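PDB 1RWR: filamentous hemagglutinin from Bordetella pertussis, which serves as an adhesin of this bacterium, the fragment here being the domain that probably directs its export through the two-partner secretion pathway. Local coordinates for residues P26-N34 / S130-L138; T83-V94 / N107-N118. All blocks are in the same frame, centred on the assembly; numbering follows the deposited sequence.

Interaction 1: residues P26-N34 / S130-L138; sequences PNSGGVSHN and SVNGGRIGL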
loop_
_atom_site.group_PDB
_atom_site.type_symbol
_atom_site.label_atom_id
_atom_site.label_comp_id
_atom_site.label_asym_id
_atom_site.label_seq_id
_atom_site.Cartn_x
_atom_site.Cartn_y
_atom_site.Cartn_z
ATOM N N PRO A 26 -14.455 -16.099 2.141
ATOM C CA PRO A 26 -13.042 -16.358 2.407
ATOM C C PRO A 26 -12.720 -17.833 2.505
ATOM O O PRO A 26 -13.595 -18.676 2.791
ATOM C CB PRO A 26 -12.780 -15.694 3.770
ATOM C CG PRO A 26 -14.088 -15.597 4.396
ATOM C CD PRO A 26 -15.092 -15.367 3.261
ATOM N N ASN A 27 -11.455 -18.137 2.288
ATOM C CA ASN A 27 -10.965 -19.493 2.467
ATOM C C ASN A 27 -10.789 -19.794 3.938
ATOM O O ASN A 27 -11.125 -18.957 4.784
ATOM C CB ASN A 27 -9.654 -19.758 1.669
ATOM C CG ASN A 27 -8.490 -18.843 2.086
ATOM O OD1 ASN A 27 -8.370 -18.449 3.270
ATOM N ND2 ASN A 27 -7.602 -18.536 1.130
ATOM N N SER A 28 -10.216 -20.975 4.215
ATOM C CA SER A 28 -10.013 -21.477 5.582
ATOM C C SER A 28 -9.066 -20.627 6.420
ATOM O O SER A 28 -9.111 -20.676 7.670
ATOM C CB SER A 28 -9.492 -22.946 5.518
ATOM O OG SER A 28 -8.209 -23.014 4.864
ATOM N N GLY A 29 -8.185 -19.877 5.748
ATOM C CA GLY A 29 -7.280 -18.950 6.379
ATOM C C GLY A 29 -7.791 -17.519 6.497
ATOM O O GLY A 29 -7.060 -16.679 6.935
ATOM N N GLY A 30 -9.041 -17.273 6.128
ATOM C CA GLY A 30 -9.694 -16.001 6.271
ATOM C C GLY A 30 -9.471 -15.058 5.122
ATOM O O GLY A 30 -9.868 -13.889 5.197
ATOM N N VAL A 31 -8.859 -15.526 4.051
ATOM C CA VAL A 31 -8.583 -14.632 2.906
ATOM C C VAL A 31 -9.729 -14.679 1.887
ATOM O O VAL A 31 -10.067 -15.740 1.359
ATOM C CB VAL A 31 -7.260 -15.038 2.193
ATOM C CG1 VAL A 31 -7.029 -14.202 0.919
ATOM C CG2 VAL A 31 -6.074 -14.949 3.147
ATOM N N SER A 32 -10.272 -13.524 1.535
ATOM C CA SER A 32 -11.255 -13.414 0.479
ATOM C C SER A 32 -10.502 -12.930 -0.760
ATOM O O SER A 32 -9.989 -11.813 -0.765
ATOM C CB SER A 32 -12.336 -12.425 0.868
ATOM O OG SER A 32 -13.229 -12.158 -0.213
ATOM N N HIS A 33 -10.419 -13.788 -1.777
ATOM C CA HIS A 33 -9.670 -13.514 -2.998
ATOM C C HIS A 33 -10.660 -13.105 -4.082
ATOM O O HIS A 33 -11.464 -13.905 -4.562
ATOM C CB HIS A 33 -8.850 -14.753 -3.389
ATOM C CG HIS A 33 -7.866 -14.506 -4.478
ATOM N ND1 HIS A 33 -6.858 -15.391 -4.784
ATOM C CD2 HIS A 33 -7.746 -13.472 -5.350
ATOM C CE1 HIS A 33 -6.143 -14.905 -5.784
ATOM N NE2 HIS A 33 -6.660 -13.738 -6.147
ATOM N N ASN A 34 -10.630 -11.823 -4.433
ATOM C CA ASN A 34 -11.559 -11.247 -5.370
ATOM C C ASN A 34 -10.820 -10.839 -6.631
ATOM O O ASN A 34 -9.891 -10.030 -6.564
ATOM C CB ASN A 34 -12.192 -10.027 -4.749
ATOM C CG ASN A 34 -12.960 -10.370 -3.505
ATOM O OD1 ASN A 34 -14.108 -10.822 -3.621
ATOM N ND2 ASN A 34 -12.292 -10.317 -2.313
ATOM N N SER A 130 0.033 -14.853 -4.938
ATOM C CA SER A 130 -0.127 -16.300 -4.789
ATOM C C SER A 130 -0.733 -16.529 -3.420
ATOM O O SER A 130 -0.114 -16.173 -2.415
ATOM C CB SER A 130 1.228 -16.973 -4.888
ATOM O OG SER A 130 1.596 -17.044 -6.250
ATOM N N VAL A 131 -1.914 -17.133 -3.366
ATOM C CA VAL A 131 -2.643 -17.343 -2.120
ATOM C C VAL A 131 -2.750 -18.857 -1.812
ATOM O O VAL A 131 -3.255 -19.622 -2.628
ATOM C CB VAL A 131 -4.050 -16.751 -2.205
ATOM C CG1 VAL A 131 -4.845 -17.050 -0.932
ATOM C CG2 VAL A 131 -3.995 -15.245 -2.488
ATOM N N ASN A 132 -2.274 -19.243 -0.635
ATOM C CA ASN A 132 -2.319 -20.616 -0.131
ATOM C C ASN A 132 -2.906 -20.545 1.258
ATOM O O ASN A 132 -2.199 -20.359 2.227
ATOM C CB ASN A 132 -0.896 -21.237 -0.103
ATOM C CG ASN A 132 -0.860 -22.655 0.502
ATOM O OD1 ASN A 132 -1.764 -23.445 0.261
ATOM N ND2 ASN A 132 0.193 -22.976 1.270
ATOM N N GLY A 133 -4.221 -20.690 1.348
ATOM C CA GLY A 133 -4.932 -20.503 2.593
ATOM C C GLY A 133 -4.692 -19.122 3.115
ATOM O O GLY A 133 -4.898 -18.145 2.381
ATOM N N GLY A 134 -4.180 -19.052 4.342
ATOM C CA GLY A 134 -3.911 -17.769 4.985
ATOM C C GLY A 134 -2.671 -17.045 4.487
ATOM O O GLY A 134 -2.472 -15.850 4.796
ATOM N N ARG A 135 -1.824 -17.734 3.729
ATOM C CA ARG A 135 -0.535 -17.168 3.313
ATOM C C ARG A 135 -0.673 -16.501 1.949
ATOM O O ARG A 135 -1.085 -17.122 0.991
ATOM C CB ARG A 135 0.534 -18.247 3.250
ATOM C CG ARG A 135 0.526 -19.266 4.430
ATOM C CD ARG A 135 0.527 -18.649 5.826
ATOM N NE ARG A 135 0.214 -19.660 6.841
ATOM C CZ ARG A 135 -0.633 -19.509 7.865
ATOM N NH1 ARG A 135 -1.301 -18.363 8.074
ATOM N NH2 ARG A 135 -0.811 -20.527 8.693
ATOM N N ILE A 136 -0.303 -15.226 1.880
ATOM C CA ILE A 136 -0.366 -14.455 0.655
ATOM C C ILE A 136 1.043 -13.995 0.304
ATOM O O ILE A 136 1.680 -13.291 1.080
ATOM C CB ILE A 136 -1.242 -13.212 0.847
ATOM C CG1 ILE A 136 -2.679 -13.573 1.293
ATOM C CG2 ILE A 136 -1.251 -12.422 -0.444
ATOM C CD1 ILE A 136 -3.502 -12.434 1.693
ATOM N N GLY A 137 1.549 -14.405 -0.848
ATOM C CA GLY A 137 2.809 -13.893 -1.376
ATOM C C GLY A 137 2.512 -12.993 -2.547
ATOM O O GLY A 137 1.551 -13.211 -3.291
ATOM N N LEU A 138 3.302 -11.942 -2.688
ATOM C CA LEU A 138 3.112 -10.974 -3.754
ATOM C C LEU A 138 4.364 -10.971 -4.586
ATOM O O LEU A 138 5.414 -10.563 -4.097
ATOM C CB LEU A 138 2.900 -9.579 -3.147
ATOM C CG LEU A 138 1.649 -9.473 -2.268
ATOM C CD1 LEU A 138 1.617 -8.177 -1.506
ATOM C CD2 LEU A 138 0.364 -9.672 -3.090
#
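The carboxamide of Asn27 and the imidazole of His33 are the flat groups that meet residues 130-138. Asn27 reaches over to Gly133 with ND2, which donates to Gly133 O at 3.0 Å; the bond is bent (139° at the hydrogen), and it leaves the amide tilted and arrives from above the carbonyl plane. Alongside, Asn27 ND2 also rests 3.7 Å from Val131 CG1. The other end of the amide is held within its own turn: OD1 accepts a straighter bond from Val31 N and a weak one from Gly29 N, so both ends of the group fix its rotation. The His33 ring takes Val131 CG2 obliquely, at 3.7 Å from His33 ND1, while its NE2 is bonded to Glu79. What meets here is a type I turn (Asn27 to Gly30) leading into strand 31-36 of the beta-helix, and the type II' turn (Asn132 to Arg135) of a beta-hairpin lying outside the helical coils. Their glycines allow a close approach, with Gly29 CA 3.7 Å from Gly134 N. Val31 packs against the hairpin with both methyls: Val31 CG1, anti to the backbone N (chi1 175°), meets Val131 CG1 at 4.0 Å, and Val31 CG2 touches Ile136 CD1 at 3.9 Å.

Interaction 2: residues T83-V94 / N107-N118; sequences TSPSRLAGTLEV and NGISVNGLSTLN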
loop_
_atom_site.group_PDB
_atom_site.type_symbol
_atom_site.label_atom_id
_atom_site.label_comp_id
_atom_site.label_asym_id
_atom_site.label_seq_id
_atom_site.Cartn_x
_atom_site.Cartn_y
_atom_site.Cartn_z
ATOM N N THR A 83 -5.620 -5.883 -18.282
ATOM C CA THR A 83 -4.420 -5.112 -18.654
ATOM C C THR A 83 -4.392 -3.667 -18.186
ATOM O O THR A 83 -3.372 -2.997 -18.389
ATOM C CB THR A 83 -4.195 -5.116 -20.212
ATOM O OG1 THR A 83 -5.275 -4.427 -20.857
ATOM C CG2 THR A 83 -4.174 -6.529 -20.763
ATOM N N SER A 84 -5.474 -3.203 -17.552
ATOM C CA SER A 84 -5.646 -1.794 -17.209
ATOM C C SER A 84 -5.122 -1.556 -15.793
ATOM O O SER A 84 -5.284 -2.427 -14.956
ATOM C CB SER A 84 -7.120 -1.362 -17.295
ATOM O OG SER A 84 -7.961 -1.828 -16.201
ATOM N N PRO A 85 -4.495 -0.401 -15.549
ATOM C CA PRO A 85 -4.127 -0.002 -14.181
ATOM C C PRO A 85 -5.354 0.382 -13.346
ATOM O O PRO A 85 -6.487 0.460 -13.901
ATOM C CB PRO A 85 -3.231 1.229 -14.408
ATOM C CG PRO A 85 -3.802 1.865 -15.668
ATOM C CD PRO A 85 -4.138 0.641 -16.522
ATOM N N SER A 86 -5.133 0.649 -12.052
ATOM C CA SER A 86 -6.187 1.050 -11.122
ATOM C C SER A 86 -5.948 2.465 -10.634
ATOM O O SER A 86 -4.809 2.837 -10.340
ATOM C CB SER A 86 -6.195 0.147 -9.889
ATOM O OG SER A 86 -6.546 -1.167 -10.209
ATOM N N ARG A 87 -7.009 3.233 -10.507
ATOM C CA ARG A 87 -6.972 4.500 -9.826
ATOM C C ARG A 87 -7.765 4.333 -8.527
ATOM O O ARG A 87 -8.849 3.740 -8.533
ATOM C CB ARG A 87 -7.610 5.586 -10.705
ATOM C CG ARG A 87 -7.541 6.925 -10.122
ATOM C CD ARG A 87 -7.905 8.100 -11.073
ATOM N NE ARG A 87 -7.799 9.319 -10.270
ATOM C CZ ARG A 87 -8.741 9.791 -9.444
ATOM N NH1 ARG A 87 -9.961 9.242 -9.364
ATOM N NH2 ARG A 87 -8.465 10.861 -8.721
ATOM N N LEU A 88 -7.232 4.876 -7.430
ATOM C CA LEU A 88 -7.870 4.844 -6.112
ATOM C C LEU A 88 -7.946 6.228 -5.505
ATOM O O LEU A 88 -6.912 6.866 -5.220
ATOM C CB LEU A 88 -7.077 3.958 -5.160
ATOM C CG LEU A 88 -6.728 2.568 -5.662
ATOM C CD1 LEU A 88 -5.818 1.849 -4.677
ATOM C CD2 LEU A 88 -8.009 1.758 -5.940
ATOM N N ALA A 89 -9.169 6.658 -5.250
ATOM C CA ALA A 89 -9.475 7.934 -4.614
ATOM C C ALA A 89 -10.703 7.757 -3.765
ATOM O O ALA A 89 -11.658 7.115 -4.210
ATOM C CB ALA A 89 -9.772 9.030 -5.697
ATOM N N GLY A 90 -10.685 8.366 -2.582
ATOM C CA GLY A 90 -11.780 8.341 -1.632
ATOM C C GLY A 90 -11.494 7.378 -0.505
ATOM O O GLY A 90 -10.337 7.047 -0.252
ATOM N N THR A 91 -12.550 6.908 0.154
ATOM C CA THR A 91 -12.428 6.073 1.345
ATOM C C THR A 91 -12.681 4.626 1.017
ATOM O O THR A 91 -13.692 4.299 0.414
ATOM C CB THR A 91 -13.423 6.472 2.374
ATOM O OG1 THR A 91 -13.212 7.834 2.764
ATOM C CG2 THR A 91 -13.243 5.624 3.657
ATOM N N LEU A 92 -11.771 3.759 1.427
ATOM C CA LEU A 92 -11.966 2.331 1.355
ATOM C C LEU A 92 -12.562 1.913 2.699
ATOM O O LEU A 92 -11.839 1.837 3.682
ATOM C CB LEU A 92 -10.645 1.618 1.114
ATOM C CG LEU A 92 -9.728 2.078 -0.019
ATOM C CD1 LEU A 92 -8.475 1.204 -0.134
ATOM C CD2 LEU A 92 -10.493 2.071 -1.321
ATOM N N GLU A 93 -13.869 1.654 2.710
ATOM C CA GLU A 93 -14.570 1.274 3.920
ATOM C C GLU A 93 -14.840 -0.230 3.917
ATOM O O GLU A 93 -15.260 -0.794 2.932
ATOM C CB GLU A 93 -15.886 2.021 4.070
ATOM C CG GLU A 93 -16.694 1.576 5.297
ATOM C CD GLU A 93 -17.880 2.449 5.619
ATOM O OE1 GLU A 93 -18.219 3.397 4.873
ATOM O OE2 GLU A 93 -18.510 2.184 6.671
ATOM N N VAL A 94 -14.586 -0.855 5.060
ATOM C CA VAL A 94 -14.981 -2.235 5.285
ATOM C C VAL A 94 -16.213 -2.212 6.168
ATOM O O VAL A 94 -16.178 -1.688 7.285
ATOM C CB VAL A 94 -13.854 -3.094 5.912
ATOM C CG1 VAL A 94 -14.281 -4.550 6.020
ATOM C CG2 VAL A 94 -12.584 -3.027 5.094
ATOM N N ASN A 107 -0.400 -3.920 -13.520
ATOM C CA ASN A 107 -0.362 -2.863 -14.532
ATOM C C ASN A 107 -0.077 -1.488 -13.982
ATOM O O ASN A 107 0.273 -0.573 -14.728
ATOM C CB ASN A 107 -1.669 -2.854 -15.284
ATOM C CG ASN A 107 -1.975 -4.206 -15.888
ATOM O OD1 ASN A 107 -1.166 -4.739 -16.694
ATOM N ND2 ASN A 107 -3.070 -4.803 -15.472
ATOM N N GLY A 108 -0.234 -1.327 -12.665
ATOM C CA GLY A 108 -0.009 -0.057 -12.019
ATOM C C GLY A 108 -1.174 0.404 -11.169
ATOM O O GLY A 108 -2.321 -0.002 -11.374
ATOM N N ILE A 109 -0.857 1.258 -10.199
ATOM C CA ILE A 109 -1.880 1.909 -9.387
ATOM C C ILE A 109 -1.537 3.373 -9.199
ATOM O O ILE A 109 -0.389 3.702 -8.865
ATOM C CB ILE A 109 -1.985 1.233 -8.003
ATOM C CG1 ILE A 109 -2.219 -0.266 -8.112
ATOM C CG2 ILE A 109 -3.038 1.930 -7.175
ATOM C CD1 ILE A 109 -2.187 -0.947 -6.744
ATOM N N SER A 110 -2.524 4.245 -9.401
ATOM C CA SER A 110 -2.363 5.643 -9.042
ATOM C C SER A 110 -3.335 5.957 -7.897
ATOM O O SER A 110 -4.467 5.435 -7.865
ATOM C CB SER A 110 -2.560 6.524 -10.273
ATOM O OG SER A 110 -3.831 6.340 -10.792
ATOM N N VAL A 111 -2.864 6.778 -6.958
ATOM C CA VAL A 111 -3.556 7.044 -5.726
ATOM C C VAL A 111 -3.697 8.548 -5.524
ATOM O O VAL A 111 -2.727 9.258 -5.598
ATOM C CB VAL A 111 -2.769 6.453 -4.573
ATOM C CG1 VAL A 111 -3.495 6.627 -3.277
ATOM C CG2 VAL A 111 -2.491 4.957 -4.777
ATOM N N ASN A 112 -4.908 9.015 -5.250
ATOM C CA ASN A 112 -5.122 10.454 -5.027
ATOM C C ASN A 112 -6.169 10.724 -3.960
ATOM O O ASN A 112 -7.357 10.597 -4.199
ATOM C CB ASN A 112 -5.537 11.133 -6.327
ATOM C CG ASN A 112 -5.478 12.649 -6.211
ATOM O OD1 ASN A 112 -4.529 13.174 -5.707
ATOM N ND2 ASN A 112 -6.519 13.342 -6.660
ATOM N N GLY A 113 -5.731 11.088 -2.769
ATOM C CA GLY A 113 -6.650 11.401 -1.688
ATOM C C GLY A 113 -7.365 10.151 -1.167
ATOM O O GLY A 113 -8.611 10.071 -1.151
ATOM N N LEU A 114 -6.579 9.192 -0.733
ATOM C CA LEU A 114 -7.071 7.887 -0.299
ATOM C C LEU A 114 -7.126 7.817 1.220
ATOM O O LEU A 114 -6.210 8.255 1.886
ATOM C CB LEU A 114 -6.176 6.777 -0.852
ATOM C CG LEU A 114 -6.689 5.329 -0.710
ATOM C CD1 LEU A 114 -7.925 5.108 -1.529
ATOM C CD2 LEU A 114 -5.622 4.300 -1.067
ATOM N N SER A 115 -8.190 7.238 1.761
ATOM C CA SER A 115 -8.259 6.975 3.206
ATOM C C SER A 115 -8.946 5.622 3.409
ATOM O O SER A 115 -9.334 4.940 2.431
ATOM C CB SER A 115 -9.007 8.094 3.941
ATOM O OG SER A 115 -10.305 8.148 3.451
ATOM N N THR A 116 -9.113 5.227 4.665
ATOM C CA THR A 116 -9.789 3.964 4.974
ATOM C C THR A 116 -10.681 4.108 6.206
ATOM O O THR A 116 -10.483 5.018 7.023
ATOM C CB THR A 116 -8.797 2.786 5.214
ATOM O OG1 THR A 116 -8.045 3.003 6.411
ATOM C CG2 THR A 116 -7.767 2.613 4.106
ATOM N N LEU A 117 -11.610 3.167 6.349
ATOM C CA LEU A 117 -12.443 3.054 7.525
ATOM C C LEU A 117 -12.631 1.570 7.797
ATOM O O LEU A 117 -13.112 0.835 6.940
ATOM C CB LEU A 117 -13.819 3.713 7.299
ATOM C CG LEU A 117 -13.847 5.230 7.239
ATOM C CD1 LEU A 117 -15.224 5.737 6.833
ATOM C CD2 LEU A 117 -13.498 5.801 8.622
ATOM N N ASN A 118 -12.288 1.147 9.007
ATOM C CA ASN A 118 -12.476 -0.227 9.451
ATOM C C ASN A 118 -11.634 -1.219 8.670
ATOM O O ASN A 118 -11.965 -2.362 8.592
ATOM C CB ASN A 118 -13.961 -0.638 9.453
ATOM C CG ASN A 118 -14.242 -1.868 10.335
ATOM O OD1 ASN A 118 -13.615 -2.045 11.406
ATOM N ND2 ASN A 118 -15.172 -2.718 9.885
HETATM O O HOH W 1 -3.570 4.726 -12.906
HETATM O O HOH W 2 -4.764 8.907 -11.484
#
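Thr91 and Ser115 stand paired on one face of two parallel strands, their hydroxyl oxygens OG1 and OG 3.0 Å apart. The threonine turns its methyl toward Leu117: Thr91 CG2, anti to the backbone N, lies 3.7 Å from Leu117 CG and crosses that side chain at a slant. Before the corner, Arg87 shares a face with Ser110 and runs out extended beside Asn112, both pointing the same way. Asn112 ND2 sits at the guanidinium edge, 3.8 Å from Arg87 NH2, with the two planes turned 57° apart; Asn112 OD1 is bonded to Gly150. A water joins Ser110 OG to Arg87 NE, weakly on the arginine side.

The face turned into the coil is mostly apolar, though Ser86 and Thr116 share it. Leu88 CD1 packs on Ile109 CG2 at 3.7 Å, and Leu114 (chi2 66°) brings CD1 against both Leu88 CB and Leu92 CG, 3.8 Å from the latter. These aliphatic groups interlock diagonally between rungs; the parallel, in-register strands of successive coils are those of a right-handed parallel beta-helix. The ladder rounds the corner with its register shifted by one, a beta bulge: one residue more lies between Val111 and Leu114 than between Leu88 and Gly90. At the far end Asn118 ND2 donates to Val94 O at 3.0 Å, and also to Gly96 O.

Inside the coil, Leu88 and Val111 lean on Leu124, and Leu92 and Thr116 on Leu122, both of strand 119-125. Strand 45-50 flanks strand 91-96 on the side away from strand 114-117, and strand 144-147 follows strand 109-111.

In the fold
From the N terminus the chain first runs through residues 26-34, a turn and the start of strand 31-36 at the outer edge of the ten-stranded parallel sheet. It then winds on through strands 45-50 and 75-80 to residues 83-94. One coil later, after only 12 intervening residues, residues 107-118 come back alongside and close the short loop of interaction 2. The long loop of interaction 1 closes when the hairpin at 130-138 folds back on residues 26-34, with 95 residues between. Interaction 2 is thus nested within interaction 1. Their nearest atoms are about 10 Å apart: interaction 2 joins successive coils, whereas interaction 1 ties the hairpin to the first strand of the ten-stranded sheet.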